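Peptidase M16 C-terminal domain-containing protein (Enterococcus faecalis, PDB 3D3Y) is of unknown function but is related to the M16 metallopeptidases, and may bind a metal ion. Local coordinates at residues 324-327 with 328-332; 150-153 with 154-158; 193-196 with 197-201; 37-40 with 41-45. All coordinates share one frame; numbering follows the deposited sequence.

Contact 1: residues 324-327 with 328-332; sequences KNRN and QVLRL
Val329 N points at Asn325 O with a nearly straight bond of 2.8 Å, closing the first turn of helix 326-341. Asn325 holds the N-cap position, yet its own side chain makes no capping bond; the N-H of Gln328 is instead taken by a water, 2.9 Å from Gln328 N, which also donates a weak bond to Lys324 O. The next two carbonyls are paired in the usual helical way, Arg326 O with Leu330 N and Asn327 O with Arg331 N. Extended from CG to NE, Arg326 brings NH1 to Asn327 OD1 at 3.0 Å, a bond lying in the guanidinium plane, while Leu330 CD1 sits over one face of the same group, 3.2 Å from NH1. Arg326 NH2 forms a salt bridge with Glu245. A bend at chi3 (-76°) folds Arg331 back along the helix, so that Asn327 O lies over the centre of its guanidinium face, 3.7 Å above the plane. Val329 and Leu330 both pack on Leu257 of strand 255-262. The cationic group of Arg326 is thus gripped by an amide and a carboxylate against the Leu330 methyl, which probably limits its rotation, while water serves Gln328 N.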
loop_
_atom_site.group_PDB
_atom_site.type_symbol
_atom_site.label_atom_id
_atom_site.label_comp_id
_atom_site.label_asym_id
_atom_site.label_seq_id
_atom_site.Cartn_x
_atom_site.Cartn_y
_atom_site.Cartn_z
ATOM N N LYS A 324 11.858 -28.599 11.421
ATOM C CA LYS A 324 11.616 -29.604 12.489
ATOM C C LYS A 324 10.936 -29.040 13.756
ATOM O O LYS A 324 10.320 -29.792 14.521
ATOM C CB LYS A 324 12.902 -30.376 12.846
ATOM C CG LYS A 324 13.881 -29.628 13.746
ATOM C CD LYS A 324 15.072 -30.498 14.250
ATOM C CE LYS A 324 14.688 -31.480 15.399
ATOM N NZ LYS A 324 15.831 -32.436 15.808
ATOM N N ASN A 325 11.005 -27.720 13.942
ATOM C CA ASN A 325 10.489 -27.050 15.140
ATOM C C ASN A 325 9.088 -26.428 14.954
ATOM O O ASN A 325 8.628 -25.657 15.806
ATOM C CB ASN A 325 11.500 -25.986 15.616
ATOM C CG ASN A 325 12.836 -26.582 16.084
ATOM O OD1 ASN A 325 12.864 -27.583 16.795
ATOM N ND2 ASN A 325 13.942 -25.934 15.727
ATOM N N ARG A 326 8.412 -26.773 13.845
ATOM C CA ARG A 326 7.134 -26.153 13.490
ATOM C C ARG A 326 6.135 -26.156 14.649
ATOM O O ARG A 326 5.614 -25.096 15.045
ATOM C CB ARG A 326 6.524 -26.840 12.268
ATOM C CG ARG A 326 5.068 -26.450 11.966
ATOM C CD ARG A 326 4.292 -27.551 11.182
ATOM N NE ARG A 326 3.059 -27.010 10.579
ATOM C CZ ARG A 326 1.866 -26.964 11.176
ATOM N NH1 ARG A 326 1.706 -27.442 12.410
ATOM N NH2 ARG A 326 0.819 -26.434 10.540
ATOM N N ASN A 327 5.888 -27.343 15.209
ATOM C CA ASN A 327 4.863 -27.488 16.257
ATOM C C ASN A 327 5.279 -26.795 17.533
ATOM O O ASN A 327 4.467 -26.128 18.169
ATOM C CB ASN A 327 4.502 -28.963 16.481
ATOM C CG ASN A 327 3.908 -29.609 15.226
ATOM O OD1 ASN A 327 3.074 -29.016 14.546
ATOM N ND2 ASN A 327 4.368 -30.818 14.896
ATOM N N GLN A 328 6.547 -26.908 17.905
ATOM C CA GLN A 328 7.017 -26.187 19.094
ATOM C C GLN A 328 6.955 -24.661 18.939
ATOM O O GLN A 328 6.597 -23.951 19.889
ATOM C CB GLN A 328 8.425 -26.611 19.480
ATOM C CG GLN A 328 8.817 -26.115 20.842
ATOM C CD GLN A 328 10.093 -26.728 21.329
ATOM O OE1 GLN A 328 10.636 -27.658 20.708
ATOM N NE2 GLN A 328 10.606 -26.202 22.452
ATOM N N VAL A 329 7.298 -24.149 17.759
ATOM C CA VAL A 329 7.155 -22.725 17.509
ATOM C C VAL A 329 5.666 -22.312 17.590
ATOM O O VAL A 329 5.345 -21.276 18.158
ATOM C CB VAL A 329 7.762 -22.298 16.151
ATOM C CG1 VAL A 329 7.424 -20.811 15.833
ATOM C CG2 VAL A 329 9.307 -22.502 16.126
ATOM N N LEU A 330 4.750 -23.111 17.052
ATOM C CA LEU A 330 3.336 -22.726 17.148
ATOM C C LEU A 330 2.873 -22.667 18.598
ATOM O O LEU A 330 2.128 -21.767 18.971
ATOM C CB LEU A 330 2.460 -23.682 16.360
ATOM C CG LEU A 330 2.601 -23.704 14.848
ATOM C CD1 LEU A 330 1.734 -24.855 14.336
ATOM C CD2 LEU A 330 2.138 -22.338 14.293
ATOM N N ARG A 331 3.319 -23.630 19.418
ATOM C CA ARG A 331 2.967 -23.638 20.863
ATOM C C ARG A 331 3.556 -22.411 21.595
ATOM O O ARG A 331 2.874 -21.782 22.407
ATOM C CB ARG A 331 3.391 -24.952 21.544
ATOM C CG ARG A 331 2.626 -26.194 20.992
ATOM C CD ARG A 331 2.955 -27.516 21.768
ATOM N NE ARG A 331 4.269 -28.097 21.449
ATOM C CZ ARG A 331 4.508 -29.042 20.526
ATOM N NH1 ARG A 331 3.528 -29.547 19.774
ATOM N NH2 ARG A 331 5.748 -29.480 20.340
ATOM N N LEU A 332 4.800 -22.065 21.286
ATOM C CA LEU A 332 5.433 -20.899 21.914
ATOM C C LEU A 332 4.691 -19.594 21.582
ATOM O O LEU A 332 4.487 -18.770 22.457
ATOM C CB LEU A 332 6.904 -20.780 21.496
ATOM C CG LEU A 332 7.880 -21.850 22.016
ATOM C CD1 LEU A 332 9.272 -21.767 21.341
ATOM C CD2 LEU A 332 8.017 -21.791 23.539
HETATM O O HOH W 1 8.307 -29.057 17.054
#

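Contact 2: residues 150-153 with 154-158; sequences KQTY and ASLAL
The Tyr153 ring approaches Ala157 CB obliquely, its CE2 atom 4.5 Å from that methyl, a loose apolar touch one helical turn apart. The backbone N of Ala154 also lies obliquely to the ring, 3.6 Å from both CG and CD2. Tyr153 CG is anti to the backbone N (chi1 177°), which sets the ring beside its own carbonyl carbon, with CE2 near Ala157. Its hydroxyl is engaged beyond the helix, where Tyr153 OH is hydrogen-bonded to Glu248, and Leu418 of strand 411-421 touches the side chain.

These are the first turns of helix 150-162, which lies against the mixed sheet containing strands 255-262, 314-321 and 411-421, an alpha/beta packing in keeping with M16-type domains. Ala154 meets Lys256 and Ala157 meets Phe416, while the larger Leu158 reaches across all three strands.

Elsewhere on the helix, Thr152 and Leu156 lie side by side and point the same way, the methyl CG2 of Thr152 being 4.1 Å from Leu156 CD1. Leu156 CG also rests 3.4 Å from Thr152 O. That carbonyl receives Leu156 N at 3.0 Å in an almost linear bond (174°). Regular i to i+4 pairing continues with Ala154 N on Lys150 O, Ser155 N on Gln151 O and Ala157 N on Tyr153 O; Ser155 N adds a weak second bond to Thr152 O. The Ala154 methyl is also 3.3 Å from Lys150 O. At the start of the helix, Lys150 NZ forms a salt bridge with Glu250.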
loop_
_atom_site.group_PDB
_atom_site.type_symbol
_atom_site.label_atom_id
_atom_site.label_comp_id
_atom_site.label_asym_id
_atom_site.label_seq_id
_atom_site.Cartn_x
_atom_site.Cartn_y
_atom_site.Cartn_z
ATOM N N LYS A 150 12.037 -15.615 -0.340
ATOM C CA LYS A 150 11.166 -16.623 0.282
ATOM C C LYS A 150 10.312 -16.120 1.443
ATOM O O LYS A 150 9.225 -16.662 1.699
ATOM C CB LYS A 150 11.962 -17.865 0.670
ATOM C CG LYS A 150 12.583 -18.586 -0.529
ATOM C CD LYS A 150 11.548 -18.835 -1.612
ATOM C CE LYS A 150 12.212 -19.491 -2.822
ATOM N NZ LYS A 150 11.265 -19.563 -3.957
ATOM N N GLN A 151 10.793 -15.103 2.142
ATOM C CA GLN A 151 9.977 -14.435 3.159
ATOM C C GLN A 151 8.763 -13.763 2.520
ATOM O O GLN A 151 7.656 -13.940 2.997
ATOM C CB GLN A 151 10.804 -13.453 4.018
ATOM C CG GLN A 151 9.970 -12.399 4.821
ATOM C CD GLN A 151 10.702 -11.840 6.045
ATOM O OE1 GLN A 151 11.911 -12.012 6.205
ATOM N NE2 GLN A 151 9.957 -11.175 6.924
ATOM N N THR A 152 8.988 -13.014 1.438
ATOM C CA THR A 152 7.933 -12.344 0.707
ATOM C C THR A 152 6.989 -13.386 0.124
ATOM O O THR A 152 5.782 -13.261 0.278
ATOM C CB THR A 152 8.481 -11.404 -0.405
ATOM O OG1 THR A 152 9.425 -10.501 0.174
ATOM C CG2 THR A 152 7.364 -10.576 -1.028
ATOM N N TYR A 153 7.535 -14.421 -0.509
ATOM C CA TYR A 153 6.709 -15.479 -1.065
ATOM C C TYR A 153 5.744 -16.079 -0.002
ATOM O O TYR A 153 4.539 -16.215 -0.241
ATOM C CB TYR A 153 7.560 -16.585 -1.697
ATOM C CG TYR A 153 6.679 -17.709 -2.212
ATOM C CD1 TYR A 153 5.919 -17.538 -3.372
ATOM C CD2 TYR A 153 6.541 -18.893 -1.511
ATOM C CE1 TYR A 153 5.075 -18.535 -3.830
ATOM C CE2 TYR A 153 5.708 -19.909 -1.965
ATOM C CZ TYR A 153 4.974 -19.714 -3.123
ATOM O OH TYR A 153 4.131 -20.704 -3.593
ATOM N N ALA A 154 6.299 -16.438 1.153
ATOM C CA ALA A 154 5.544 -17.077 2.215
ATOM C C ALA A 154 4.486 -16.139 2.795
ATOM O O ALA A 154 3.430 -16.605 3.239
ATOM C CB ALA A 154 6.471 -17.591 3.298
ATOM N N SER A 155 4.747 -14.834 2.758
ATOM C CA SER A 155 3.773 -13.831 3.220
ATOM C C SER A 155 2.593 -13.739 2.264
ATOM O O SER A 155 1.443 -13.712 2.661
ATOM C CB SER A 155 4.414 -12.448 3.328
ATOM O OG SER A 155 3.423 -11.529 3.813
ATOM N N LEU A 156 2.895 -13.671 0.983
ATOM C CA LEU A 156 1.871 -13.708 -0.046
ATOM C C LEU A 156 1.047 -15.005 -0.021
ATOM O O LEU A 156 -0.178 -14.979 -0.217
ATOM C CB LEU A 156 2.501 -13.482 -1.419
ATOM C CG LEU A 156 3.165 -12.120 -1.606
ATOM C CD1 LEU A 156 4.076 -12.225 -2.811
ATOM C CD2 LEU A 156 2.127 -11.008 -1.786
ATOM N N ALA A 157 1.716 -16.129 0.202
ATOM C CA ALA A 157 1.041 -17.418 0.244
ATOM C C ALA A 157 0.120 -17.493 1.458
ATOM O O ALA A 157 -0.967 -18.064 1.381
ATOM C CB ALA A 157 2.045 -18.584 0.272
ATOM N N LEU A 158 0.566 -16.938 2.582
ATOM C CA LEU A 158 -0.289 -16.871 3.759
ATOM C C LEU A 158 -1.548 -16.074 3.427
ATOM O O LEU A 158 -2.654 -16.491 3.742
ATOM C CB LEU A 158 0.452 -16.210 4.934
ATOM C CG LEU A 158 -0.382 -15.949 6.195
ATOM C CD1 LEU A 158 -0.719 -17.275 6.857
ATOM C CD2 LEU A 158 0.420 -15.039 7.126
#

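Contact 3: residues 193-196 with 197-201; sequences QKML and AEDQV
Selenomethionine Met195 and Asp199 cross on the buried side, where Met195 CG comes within 3.2 Å of Asp199 OD2 and the selenium stands 4.0 Å from the same oxygen. Backbone bonding tightens this part: Asp199 N donates to Met195 O at 3.1 Å and 166°, although Asp199 itself has already left helical geometry. With CG anti to the carbonyl carbon (chi1 -82°), the carboxylate lies beside Met195 CG, and its OD2 is claimed by a salt bridge to Arg43 of helix 40-52; that positive charge would probably favour the ionised acid.

On the other side, Lys194 and Glu198 form a solvent-exposed pair. The lysine chain bends at chi4 (72°), bringing Lys194 NZ to 3.2 Å from Glu198 OE1 in a salt bridge, with only a weak hydrogen bond to OE2 at 3.4 Å. The aliphatic part of the lysine also lies along the acid, Lys194 CG being 3.5 Å from Glu198 CD. Beneath this bridge the helix is ending: Glu198 N reaches Lys194 O and Met195 O by weak bonds only, whereas Ala197 N still pairs with Gln193 O.

The chain then passes from helix 185-198 into strand 200-207, which runs antiparallel to strand 24-34 and parallel to strand 12-18. Met195 packs on Leu46 of helix 40-52, Leu196 meets Ile117 and Phe118 of helix 105-118, and Asp199 touches Phe31 and Thr33 of strand 24-34.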
loop_
_atom_site.group_PDB
_atom_site.type_symbol
_atom_site.label_atom_id
_atom_site.label_comp_id
_atom_site.label_asym_id
_atom_site.label_seq_id
_atom_site.Cartn_x
_atom_site.Cartn_y
_atom_site.Cartn_z
ATOM N N GLN A 193 -8.411 2.589 -21.691
ATOM C CA GLN A 193 -9.641 3.320 -22.017
ATOM C C GLN A 193 -10.698 3.164 -20.940
ATOM O O GLN A 193 -11.418 4.107 -20.627
ATOM C CB GLN A 193 -10.193 2.856 -23.365
ATOM C CG GLN A 193 -9.477 3.544 -24.504
ATOM C CD GLN A 193 -9.707 2.858 -25.825
ATOM O OE1 GLN A 193 -10.790 2.976 -26.427
ATOM N NE2 GLN A 193 -8.674 2.143 -26.308
ATOM N N LYS A 194 -10.802 1.958 -20.389
ATOM C CA LYS A 194 -11.765 1.674 -19.309
ATOM C C LYS A 194 -11.391 2.385 -17.986
ATOM O O LYS A 194 -12.235 3.025 -17.374
ATOM C CB LYS A 194 -11.925 0.154 -19.103
ATOM C CG LYS A 194 -12.882 -0.212 -17.961
ATOM C CD LYS A 194 -12.913 -1.716 -17.613
ATOM C CE LYS A 194 -14.251 -2.088 -16.958
ATOM N NZ LYS A 194 -15.403 -2.082 -17.917
HETATM N N MSE A 195 -10.116 2.307 -17.577
HETATM C CA MSE A 195 -9.658 3.069 -16.416
HETATM C C MSE A 195 -9.952 4.570 -16.580
HETATM O O MSE A 195 -10.521 5.193 -15.685
HETATM C CB MSE A 195 -8.181 2.864 -16.130
HETATM C CG MSE A 195 -7.766 3.569 -14.815
HETATM SE SE MSE A 195 -5.915 3.330 -14.389
HETATM C CE MSE A 195 -5.245 4.731 -15.512
ATOM N N LEU A 196 -9.619 5.131 -17.744
ATOM C CA LEU A 196 -9.768 6.564 -17.944
ATOM C C LEU A 196 -11.243 6.973 -17.858
ATOM O O LEU A 196 -11.554 7.999 -17.273
ATOM C CB LEU A 196 -9.098 7.039 -19.253
ATOM C CG LEU A 196 -8.846 8.563 -19.400
ATOM C CD1 LEU A 196 -7.969 9.188 -18.310
ATOM C CD2 LEU A 196 -8.330 8.979 -20.798
ATOM N N ALA A 197 -12.131 6.143 -18.397
ATOM C CA ALA A 197 -13.561 6.435 -18.389
ATOM C C ALA A 197 -14.300 6.144 -17.073
ATOM O O ALA A 197 -15.303 6.770 -16.800
ATOM C CB ALA A 197 -14.232 5.734 -19.557
ATOM N N GLU A 198 -13.799 5.209 -16.258
ATOM C CA GLU A 198 -14.579 4.643 -15.128
ATOM C C GLU A 198 -14.080 4.921 -13.687
ATOM O O GLU A 198 -14.877 4.927 -12.747
ATOM C CB GLU A 198 -14.779 3.121 -15.324
ATOM C CG GLU A 198 -15.255 2.747 -16.732
ATOM C CD GLU A 198 -15.850 1.342 -16.844
ATOM O OE1 GLU A 198 -15.567 0.458 -15.998
ATOM O OE2 GLU A 198 -16.593 1.129 -17.812
ATOM N N ASP A 199 -12.787 5.137 -13.502
ATOM C CA ASP A 199 -12.251 5.222 -12.145
ATOM C C ASP A 199 -12.652 6.552 -11.509
ATOM O O ASP A 199 -12.814 7.563 -12.212
ATOM C CB ASP A 199 -10.714 5.125 -12.141
ATOM C CG ASP A 199 -10.169 3.675 -12.203
ATOM O OD1 ASP A 199 -10.852 2.707 -12.658
ATOM O OD2 ASP A 199 -8.976 3.520 -11.808
ATOM N N GLN A 200 -12.794 6.557 -10.183
ATOM C CA GLN A 200 -12.873 7.815 -9.439
ATOM C C GLN A 200 -11.478 8.428 -9.456
ATOM O O GLN A 200 -10.477 7.737 -9.227
ATOM C CB GLN A 200 -13.376 7.601 -8.008
ATOM C CG GLN A 200 -14.889 7.264 -7.941
ATOM C CD GLN A 200 -15.207 5.961 -8.676
ATOM O OE1 GLN A 200 -14.602 4.913 -8.406
ATOM N NE2 GLN A 200 -16.153 6.022 -9.609
ATOM N N VAL A 201 -11.402 9.717 -9.759
ATOM C CA VAL A 201 -10.104 10.366 -9.928
ATOM C C VAL A 201 -10.029 11.506 -8.925
ATOM O O VAL A 201 -10.975 12.289 -8.801
ATOM C CB VAL A 201 -9.939 10.918 -11.379
ATOM C CG1 VAL A 201 -8.565 11.599 -11.551
ATOM C CG2 VAL A 201 -10.067 9.792 -12.398
#

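Contact 4: residues 37-40 with 41-45; sequences HETI and TKRTL
Thr39 and Arg43 lie side by side, pointing the same way, at the N-terminus of helix 40-52, with Thr39 at the N-cap position. Thr39 OG1 makes no capping bond; standing between the backbone N and the carbonyl carbon (chi1 66°), it faces the arginine chain, 3.9 Å from Arg43 CD. The arginine CG rests 3.2 Å from Thr39 O, and Arg43 N binds that carbonyl at 2.8 Å. A bend at chi3 then carries the guanidinium into a polar cluster, where Asp199, Tyr191 and His86 receive its N-H groups.

Lys42 takes another course. Its chain stays extended as far as CE and turns at chi4 (79°), curling the ammonium back toward the residues ahead of the helix. Lys42 NZ meets Glu38 O at 2.9 Å, nearly head-on to the carbonyl, and also forms a salt bridge with Glu183. Two waters serve the first turn. One donates to His37 O and is hydrogen-bonded to Thr41 OG1, while the other accepts from Lys42 N and donates a weak bond to Glu38 O. Besides the backbone bonds, a lysine and two waters thus link the preceding residues to the helix.

Thr44 turns its hydroxyl back along the helix, and Ile40 O accepts twice: Thr44 N at 3.0 Å and Thr44 OG1 at 2.9 Å arrive from opposite faces of its carbonyl plane.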
loop_
_atom_site.group_PDB
_atom_site.type_symbol
_atom_site.label_atom_id
_atom_site.label_comp_id
_atom_site.label_asym_id
_atom_site.label_seq_id
_atom_site.Cartn_x
_atom_site.Cartn_y
_atom_site.Cartn_z
ATOM N N HIS A 37 -9.399 -8.984 -9.314
ATOM C CA HIS A 37 -8.421 -9.853 -9.967
ATOM C C HIS A 37 -8.372 -9.643 -11.489
ATOM O O HIS A 37 -7.343 -9.890 -12.093
ATOM C CB HIS A 37 -8.671 -11.334 -9.629
ATOM C CG HIS A 37 -9.845 -11.934 -10.338
ATOM N ND1 HIS A 37 -11.129 -11.876 -9.839
ATOM C CD2 HIS A 37 -9.924 -12.624 -11.498
ATOM C CE1 HIS A 37 -11.953 -12.492 -10.669
ATOM N NE2 HIS A 37 -11.247 -12.955 -11.685
ATOM N N GLU A 38 -9.476 -9.221 -12.101
ATOM C CA GLU A 38 -9.495 -9.015 -13.565
ATOM C C GLU A 38 -8.639 -7.824 -14.036
ATOM O O GLU A 38 -8.280 -7.769 -15.204
ATOM C CB GLU A 38 -10.937 -8.924 -14.114
ATOM C CG GLU A 38 -11.757 -10.214 -13.842
ATOM C CD GLU A 38 -13.244 -10.132 -14.239
ATOM O OE1 GLU A 38 -13.724 -9.056 -14.714
ATOM O OE2 GLU A 38 -13.951 -11.166 -14.057
ATOM N N THR A 39 -8.344 -6.868 -13.140
ATOM C CA THR A 39 -7.643 -5.639 -13.541
ATOM C C THR A 39 -6.382 -5.298 -12.737
ATOM O O THR A 39 -5.715 -4.340 -13.059
ATOM C CB THR A 39 -8.536 -4.392 -13.477
ATOM O OG1 THR A 39 -8.888 -4.126 -12.113
ATOM C CG2 THR A 39 -9.822 -4.565 -14.374
ATOM N N ILE A 40 -6.050 -6.065 -11.705
ATOM C CA ILE A 40 -4.860 -5.735 -10.879
ATOM C C ILE A 40 -3.568 -5.743 -11.689
ATOM O O ILE A 40 -2.782 -4.798 -11.639
ATOM C CB ILE A 40 -4.742 -6.671 -9.652
ATOM C CG1 ILE A 40 -5.821 -6.319 -8.618
ATOM C CG2 ILE A 40 -3.352 -6.578 -8.972
ATOM C CD1 ILE A 40 -6.098 -7.462 -7.575
ATOM N N THR A 41 -3.330 -6.833 -12.405
ATOM C CA THR A 41 -2.126 -6.962 -13.206
ATOM C C THR A 41 -2.149 -5.980 -14.383
ATOM O O THR A 41 -1.105 -5.428 -14.769
ATOM C CB THR A 41 -1.963 -8.424 -13.764
ATOM O OG1 THR A 41 -1.865 -9.342 -12.676
ATOM C CG2 THR A 41 -0.691 -8.521 -14.635
ATOM N N LYS A 42 -3.335 -5.749 -14.940
ATOM C CA LYS A 42 -3.491 -4.752 -16.011
ATOM C C LYS A 42 -3.088 -3.365 -15.509
ATOM O O LYS A 42 -2.311 -2.663 -16.162
ATOM C CB LYS A 42 -4.940 -4.727 -16.508
ATOM C CG LYS A 42 -5.282 -5.908 -17.438
ATOM C CD LYS A 42 -6.736 -5.864 -17.814
ATOM C CE LYS A 42 -7.106 -7.024 -18.760
ATOM N NZ LYS A 42 -7.264 -8.226 -17.892
ATOM N N ARG A 43 -3.605 -2.973 -14.348
ATOM C CA ARG A 43 -3.227 -1.683 -13.755
ATOM C C ARG A 43 -1.731 -1.612 -13.495
ATOM O O ARG A 43 -1.082 -0.595 -13.772
ATOM C CB ARG A 43 -4.021 -1.436 -12.466
ATOM C CG ARG A 43 -5.484 -1.177 -12.766
ATOM C CD ARG A 43 -6.390 -1.235 -11.537
ATOM N NE ARG A 43 -6.292 -0.075 -10.621
ATOM C CZ ARG A 43 -6.875 1.108 -10.815
ATOM N NH1 ARG A 43 -7.527 1.365 -11.951
ATOM N NH2 ARG A 43 -6.766 2.069 -9.886
ATOM N N THR A 44 -1.176 -2.655 -12.911
ATOM C CA THR A 44 0.284 -2.688 -12.661
ATOM C C THR A 44 1.119 -2.482 -13.921
ATOM O O THR A 44 2.065 -1.663 -13.922
ATOM C CB THR A 44 0.694 -3.991 -11.941
ATOM O OG1 THR A 44 -0.088 -4.102 -10.763
ATOM C CG2 THR A 44 2.194 -4.040 -11.572
ATOM N N LEU A 45 0.819 -3.237 -14.970
ATOM C CA LEU A 45 1.576 -3.102 -16.222
ATOM C C LEU A 45 1.340 -1.740 -16.883
ATOM O O LEU A 45 2.268 -1.112 -17.418
ATOM C CB LEU A 45 1.219 -4.227 -17.216
ATOM C CG LEU A 45 1.916 -4.222 -18.598
ATOM C CD1 LEU A 45 3.490 -4.191 -18.423
ATOM C CD2 LEU A 45 1.504 -5.486 -19.357
HETATM O O HOH W 2 -4.526 -9.991 -11.738
HETATM O O HOH W 3 -5.379 -8.118 -14.545
#

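Overall arrangement
Contacts 3 and 4 are the pair that meet. Their centres are 13 Å apart, and they are joined by the salt bridge of Asp199 OD2 with Arg43 NH1 at 2.6 Å, beside which Met195 SE lies 3.5 Å from Arg43 NH1. Both adjoin the six-stranded sheet. Contacts 1 and 2 belong to helices packed on the five-stranded sheet, with centres 19 Å apart and about 9 Å between nearest atoms; both touch strand 255-262. Contact 2 is the nearer of these to contact 4, centres 20 Å apart against 38 Å for contact 1. The centres of contacts 1 and 3 lie 48 Å apart, on opposite sides of the chain's centre. Ethanediol near contacts 1 and 3 and acetate near contact 2 probably come from crystallisation.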